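Local atomic coordinates of Amuc_1102 (PDB entry 7DSZ), a protein that is of unconfirmed function but adopts an immunoglobulin-like fold related to archaeal type IV pilus proteins, consistent with a role connected with type IV pili in Akkermansia muciniphila. Residues 118-121 with 122-126; 179-183 with 184-188. One frame throughout, in Å; residues are numbered along the deposited sequence.

Contact 1 (118-121 with 122-126); sequences SSVK and RITGV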
ATOM      1  N   SER C 118      -0.295  14.790 -11.625  1.00 18.88           N
ATOM      2  CA  SER C 118      -0.378  16.120 -11.018  1.00 19.67           C
ATOM      3  C   SER C 118       1.003  16.691 -10.720  1.00 21.77           C
ATOM      4  O   SER C 118       1.210  17.903 -10.851  1.00 19.86           O
ATOM      5  CB  SER C 118      -1.252  16.074  -9.756  1.00 20.09           C
ATOM      6  OG  SER C 118      -0.639  15.357  -8.695  1.00 20.37           O
ATOM      7  N   SER C 119       1.975  15.845 -10.357  1.00 16.51           N
ATOM      8  CA  SER C 119       3.346  16.328 -10.224  1.00 16.05           C
ATOM      9  C   SER C 119       3.867  16.856 -11.562  1.00 20.50           C
ATOM     10  O   SER C 119       4.512  17.911 -11.613  1.00 18.93           O
ATOM     11  CB  SER C 119       4.259  15.216  -9.696  1.00 18.95           C
ATOM     12  OG  SER C 119       4.142  15.039  -8.292  1.00 18.84           O
ATOM     13  N   VAL C 120       3.601  16.134 -12.656  1.00 19.89           N
ATOM     14  CA  VAL C 120       4.098  16.566 -13.968  1.00 20.09           C
ATOM     15  C   VAL C 120       3.434  17.871 -14.391  1.00 20.09           C
ATOM     16  O   VAL C 120       4.101  18.797 -14.878  1.00 22.11           O
ATOM     17  CB  VAL C 120       3.885  15.462 -15.018  1.00 20.27           C
ATOM     18  CG1 VAL C 120       4.245  15.969 -16.421  1.00 23.05           C
ATOM     19  CG2 VAL C 120       4.700  14.228 -14.643  1.00 17.87           C
ATOM     20  N   LYS C 121       2.118  17.964 -14.213  1.00 19.24           N
ATOM     21  CA  LYS C 121       1.407  19.178 -14.607  1.00 22.70           C
ATOM     22  C   LYS C 121       1.846  20.363 -13.760  1.00 26.62           C
ATOM     23  O   LYS C 121       2.010  21.477 -14.275  1.00 23.79           O
ATOM     24  CB  LYS C 121      -0.104  18.967 -14.502  1.00 24.51           C
ATOM     25  CG  LYS C 121      -0.908  20.220 -14.895  1.00 29.56           C
ATOM     26  CD  LYS C 121      -2.391  19.932 -15.050  1.00 30.48           C
ATOM     27  CE  LYS C 121      -3.106  21.167 -15.603  1.00 45.77           C
ATOM     28  NZ  LYS C 121      -4.584  21.051 -15.503  1.00 47.39           N
ATOM     29  N   ARG C 122       2.045  20.142 -12.458  1.00 20.69           N
ATOM     30  CA  ARG C 122       2.529  21.211 -11.584  1.00 21.27           C
ATOM     31  C   ARG C 122       3.913  21.694 -12.008  1.00 27.04           C
ATOM     32  O   ARG C 122       4.183  22.905 -12.019  1.00 22.70           O
ATOM     33  CB  ARG C 122       2.558  20.724 -10.139  1.00 20.11           C
ATOM     34  CG  ARG C 122       2.932  21.816  -9.135  1.00 21.22           C
ATOM     35  CD  ARG C 122       2.849  21.324  -7.714  1.00 19.02           C
ATOM     36  NE  ARG C 122       3.157  22.422  -6.802  1.00 21.33           N
ATOM     37  CZ  ARG C 122       3.575  22.271  -5.554  1.00 26.64           C
ATOM     38  NH1 ARG C 122       3.701  21.052  -5.036  1.00 21.13           N
ATOM     39  NH2 ARG C 122       3.865  23.341  -4.818  1.00 28.25           N
ATOM     40  N   ILE C 123       4.806  20.766 -12.361  1.00 21.73           N
ATOM     41  CA  ILE C 123       6.172  21.146 -12.732  1.00 22.79           C
ATOM     42  C   ILE C 123       6.182  21.898 -14.057  1.00 25.05           C
ATOM     43  O   ILE C 123       6.865  22.920 -14.203  1.00 27.02           O
ATOM     44  CB  ILE C 123       7.086  19.906 -12.793  1.00 21.31           C
ATOM     45  CG1 ILE C 123       7.344  19.351 -11.390  1.00 20.15           C
ATOM     46  CG2 ILE C 123       8.434  20.268 -13.460  1.00 23.62           C
ATOM     47  CD1 ILE C 123       7.976  17.929 -11.406  1.00 21.06           C
ATOM     48  N   THR C 124       5.430  21.412 -15.040  1.00 24.75           N
ATOM     49  CA  THR C 124       5.565  21.887 -16.410  1.00 30.56           C
ATOM     50  C   THR C 124       4.493  22.879 -16.820  1.00 33.03           C
ATOM     51  O   THR C 124       4.682  23.584 -17.816  1.00 34.98           O
ATOM     52  CB  THR C 124       5.520  20.717 -17.396  1.00 28.59           C
ATOM     53  OG1 THR C 124       4.200  20.166 -17.427  1.00 26.24           O
ATOM     54  CG2 THR C 124       6.523  19.641 -16.998  1.00 28.79           C
ATOM     55  N   GLY C 125       3.375  22.931 -16.095  1.00 28.48           N
ATOM     56  CA  GLY C 125       2.285  23.815 -16.433  1.00 33.08           C
ATOM     57  C   GLY C 125       1.269  23.234 -17.386  1.00 36.88           C
ATOM     58  O   GLY C 125       0.241  23.876 -17.634  1.00 39.06           O
ATOM     59  N   VAL C 126       1.512  22.047 -17.935  1.00 34.11           N
ATOM     60  CA  VAL C 126       0.584  21.447 -18.885  1.00 40.52           C
ATOM     61  C   VAL C 126       0.509  19.948 -18.629  1.00 37.50           C
ATOM     62  O   VAL C 126       1.507  19.309 -18.275  1.00 31.15           O
ATOM     63  CB  VAL C 126       0.982  21.752 -20.350  1.00 43.37           C
ATOM     64  CG1 VAL C 126       2.253  21.004 -20.753  1.00 41.64           C
ATOM     65  CG2 VAL C 126      -0.170  21.433 -21.300  1.00 53.45           C
TER

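Contact 2 (179-183 with 184-188); sequences NKDET and PFSVF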
ATOM      1  N   ASN C 179       7.498   4.465  -6.175  1.00 16.21           N
ATOM      2  CA  ASN C 179       7.912   3.195  -6.763  1.00 15.67           C
ATOM      3  C   ASN C 179       6.705   2.574  -7.466  1.00 15.21           C
ATOM      4  O   ASN C 179       5.565   3.040  -7.346  1.00 16.89           O
ATOM      5  CB  ASN C 179       8.579   2.279  -5.707  1.00 14.58           C
ATOM      6  CG  ASN C 179       7.583   1.613  -4.727  1.00 16.24           C
ATOM      7  OD1 ASN C 179       6.503   1.195  -5.094  1.00 17.28           O
ATOM      8  ND2 ASN C 179       8.001   1.483  -3.468  1.00 17.78           N
ATOM      9  N   LYS C 180       6.974   1.520  -8.247  1.00 12.96           N
ATOM     10  CA  LYS C 180       5.949   0.962  -9.115  1.00 14.97           C
ATOM     11  C   LYS C 180       4.740   0.472  -8.331  1.00 16.40           C
ATOM     12  O   LYS C 180       3.601   0.601  -8.797  1.00 16.01           O
ATOM     13  CB  LYS C 180       6.565  -0.178  -9.951  1.00 14.35           C
ATOM     14  CG  LYS C 180       5.594  -0.868 -10.881  1.00 16.86           C
ATOM     15  CD  LYS C 180       6.386  -1.744 -11.877  1.00 18.97           C
ATOM     16  CE  LYS C 180       5.464  -2.508 -12.824  1.00 18.65           C
ATOM     17  NZ  LYS C 180       4.813  -3.658 -12.134  1.00 19.33           N
ATOM     18  N   ASP C 181       4.964  -0.101  -7.134  1.00 16.08           N
ATOM     19  CA  ASP C 181       3.860  -0.602  -6.324  1.00 18.40           C
ATOM     20  C   ASP C 181       3.070   0.510  -5.667  1.00 21.48           C
ATOM     21  O   ASP C 181       2.026   0.232  -5.070  1.00 21.02           O
ATOM     22  CB  ASP C 181       4.373  -1.585  -5.259  1.00 16.48           C
ATOM     23  CG  ASP C 181       4.777  -2.929  -5.865  1.00 22.29           C
ATOM     24  OD1 ASP C 181       4.274  -3.261  -6.962  1.00 24.64           O
ATOM     25  OD2 ASP C 181       5.590  -3.653  -5.258  1.00 23.08           O
ATOM     26  N   GLU C 182       3.538   1.752  -5.777  1.00 16.65           N
ATOM     27  CA  GLU C 182       2.805   2.930  -5.338  1.00 19.44           C
ATOM     28  C   GLU C 182       2.086   3.644  -6.481  1.00 22.11           C
ATOM     29  O   GLU C 182       1.694   4.811  -6.329  1.00 22.44           O
ATOM     30  CB  GLU C 182       3.768   3.888  -4.642  1.00 19.31           C
ATOM     31  CG  GLU C 182       4.409   3.281  -3.392  1.00 19.40           C
ATOM     32  CD  GLU C 182       5.515   4.156  -2.792  1.00 23.85           C
ATOM     33  OE1 GLU C 182       6.338   4.739  -3.539  1.00 19.03           O
ATOM     34  OE2 GLU C 182       5.570   4.249  -1.548  1.00 27.63           O
ATOM     35  N   THR C 183       1.892   2.975  -7.609  1.00 18.35           N
ATOM     36  CA  THR C 183       1.259   3.526  -8.796  1.00 17.02           C
ATOM     37  C   THR C 183       0.230   2.544  -9.329  1.00 21.36           C
ATOM     38  O   THR C 183       0.234   1.364  -8.960  1.00 17.45           O
ATOM     39  CB  THR C 183       2.275   3.802  -9.921  1.00 15.76           C
ATOM     40  OG1 THR C 183       2.662   2.548 -10.508  1.00 18.34           O
ATOM     41  CG2 THR C 183       3.507   4.557  -9.414  1.00 18.27           C
ATOM     42  N   PRO C 184      -0.647   2.990 -10.235  1.00 19.22           N
ATOM     43  CA  PRO C 184      -1.560   2.043 -10.898  1.00 20.22           C
ATOM     44  C   PRO C 184      -0.859   1.061 -11.822  1.00 17.92           C
ATOM     45  O   PRO C 184      -1.523   0.160 -12.356  1.00 17.84           O
ATOM     46  CB  PRO C 184      -2.520   2.954 -11.688  1.00 23.00           C
ATOM     47  CG  PRO C 184      -1.912   4.309 -11.678  1.00 28.05           C
ATOM     48  CD  PRO C 184      -1.014   4.396 -10.493  1.00 21.00           C
ATOM     49  N   PHE C 185       0.447   1.198 -12.029  1.00 18.13           N
ATOM     50  CA  PHE C 185       1.185   0.239 -12.842  1.00 18.54           C
ATOM     51  C   PHE C 185       1.591  -1.006 -12.060  1.00 19.35           C
ATOM     52  O   PHE C 185       2.205  -1.903 -12.648  1.00 17.70           O
ATOM     53  CB  PHE C 185       2.443   0.896 -13.420  1.00 16.81           C
ATOM     54  CG  PHE C 185       2.155   2.105 -14.268  1.00 20.56           C
ATOM     55  CD1 PHE C 185       1.651   1.952 -15.558  1.00 22.54           C
ATOM     56  CD2 PHE C 185       2.392   3.380 -13.784  1.00 18.47           C
ATOM     57  CE1 PHE C 185       1.381   3.065 -16.356  1.00 23.52           C
ATOM     58  CE2 PHE C 185       2.124   4.499 -14.567  1.00 18.15           C
ATOM     59  CZ  PHE C 185       1.623   4.348 -15.855  1.00 18.89           C
ATOM     60  N   SER C 186       1.249  -1.077 -10.773  1.00 17.70           N
ATOM     61  CA  SER C 186       1.800  -2.094  -9.877  1.00 19.09           C
ATOM     62  C   SER C 186       1.675  -3.506 -10.444  1.00 21.12           C
ATOM     63  O   SER C 186       2.648  -4.268 -10.455  1.00 21.55           O
ATOM     64  CB  SER C 186       1.106  -2.013  -8.517  1.00 21.40           C
ATOM     65  OG  SER C 186       1.574  -3.050  -7.661  1.00 23.78           O
ATOM     66  N   VAL C 187       0.481  -3.892 -10.905  1.00 19.88           N
ATOM     67  CA  VAL C 187       0.307  -5.289 -11.318  1.00 20.28           C
ATOM     68  C   VAL C 187       0.615  -5.529 -12.790  1.00 23.65           C
ATOM     69  O   VAL C 187       0.499  -6.674 -13.250  1.00 23.06           O
ATOM     70  CB  VAL C 187      -1.118  -5.802 -11.028  1.00 20.70           C
ATOM     71  CG1 VAL C 187      -1.489  -5.543  -9.540  1.00 21.66           C
ATOM     72  CG2 VAL C 187      -2.117  -5.176 -11.974  1.00 21.02           C
ATOM     73  N   PHE C 188       1.023  -4.508 -13.537  1.00 18.36           N
ATOM     74  CA  PHE C 188       1.270  -4.640 -14.967  1.00 18.33           C
ATOM     75  C   PHE C 188       2.760  -4.719 -15.264  1.00 17.44           C
ATOM     76  O   PHE C 188       3.590  -4.286 -14.470  1.00 19.66           O
ATOM     77  CB  PHE C 188       0.641  -3.467 -15.708  1.00 18.01           C
ATOM     78  CG  PHE C 188      -0.860  -3.465 -15.618  1.00 19.89           C
ATOM     79  CD1 PHE C 188      -1.605  -4.281 -16.464  1.00 23.20           C
ATOM     80  CD2 PHE C 188      -1.514  -2.713 -14.663  1.00 22.97           C
ATOM     81  CE1 PHE C 188      -2.988  -4.306 -16.384  1.00 27.65           C
ATOM     82  CE2 PHE C 188      -2.910  -2.748 -14.567  1.00 26.01           C
ATOM     83  CZ  PHE C 188      -3.637  -3.548 -15.443  1.00 24.31           C
TER
HETATM   84  O   HOH W   1       3.956  -5.618  -8.257  1.00 30.41           O

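Contact 1 (118-121 with 122-126)
Successive i to i+4 bonds carry the backbone through the last turns of helix 117-124: Arg122 N donates to Ser118 O at 2.9 Å, Ile123 N to Ser119 O at 3.0 Å and Thr124 N to Val120 O at 2.9 Å. The last of the series, Gly125 N to Lys121 O, is 2.7 Å long, and here the chain leaves the helix with a positive phi of 89°. A CB on Gly125 would collide with the carbonyl oxygen of Thr124, which explains a glycine at this exit from the helix.

Around this end, Thr124 turns its hydroxyl back along the helix. With chi1 at 69°, OG1 lies between its own backbone N and carbonyl carbon, 2.9 Å from Val120 O, while Val126 N reaches the same OG1 in a weak but nearly straight bond. Ile123 lays CG1 over the preceding turn, 3.2 Å from Ser119 O. The extended Arg122 chain, CG anti to the backbone N (chi1 -175°), leads away from the turn. Asn102 of the second subunit hydrogen-bonds to Arg122 NH1 and Ser119 OG. Through NH2 the guanidinium forms salt bridges with Asp86 of its own chain and Asp72 of the second subunit; the two carboxylates balance its positive charge, and one charged end joins the helix to both chains.

Contact 2 (179-183 with 184-188)
Two consecutive type I beta turns, Thr183 to Ser186 and Phe185 to Phe188, shape the loop between strands 169-171 and 195-196, and Lys180 and Asp181 from the short 3-10 segment just before them hydrogen-bond to its second half. With CG anti to the backbone N (chi1 179°), the Lys180 chain runs extended and bends at chi4 (-75°), which swings NZ among the carbonyls of the second turn. There NZ donates to Phe188 O at 2.7 Å, almost in line with that C=O, and to Ser186 O at 2.8 Å from above its carbonyl plane; a third bond, to Phe185 O, is weak. A methionine in place of Lys180 removes the ammonium, and Phe188 O in particular would probably be left without this mate, with the end of the turn freer to move.

Such side-chain clasping of main-chain oxygens gives a long connection of this immunoglobulin-like fold a definite shape where strand pairing is absent. On the other flank Ser186 OG donates to Asp181 OD1 at 2.8 Å, arriving from above the carboxylate plane, and a water bridges OD1 to Ser186 O.

Thr183 links both halves: OG1 donates to Lys180 O at 2.8 Å and accepts from Phe185 N at 3.0 Å, while sitting at the edge of the Phe185 ring, 3.4 Å from CD2. The first turn is closed by Ser186 N to Thr183 O at 3.2 Å. Phe185 also meets Trp51 of strand 50-63 edge-to-face, and Val187 packs on Pro184 of the third subunit.

Contact 1 comes first along the chain, on helix 117-124 directly after strand 109-115; contact 2 follows in the long loop between strands 169-171 and 195-196. Their centres lie 20 Å apart and their nearest atoms about 10 Å, so they do not touch. Strand 109-115, an outermost strand, within this chain, of the three-stranded sheet, relates them: it leads into the helix of contact 1, and its Tyr114 packs against Lys180 and Thr183 of contact 2. Both also face other copies of the protein, the helix the second subunit and the loop both neighbours. Ordered connections between strands thus contribute to the contacts among the three chains of the assembly, largely polar at the helix and by packing at the loop.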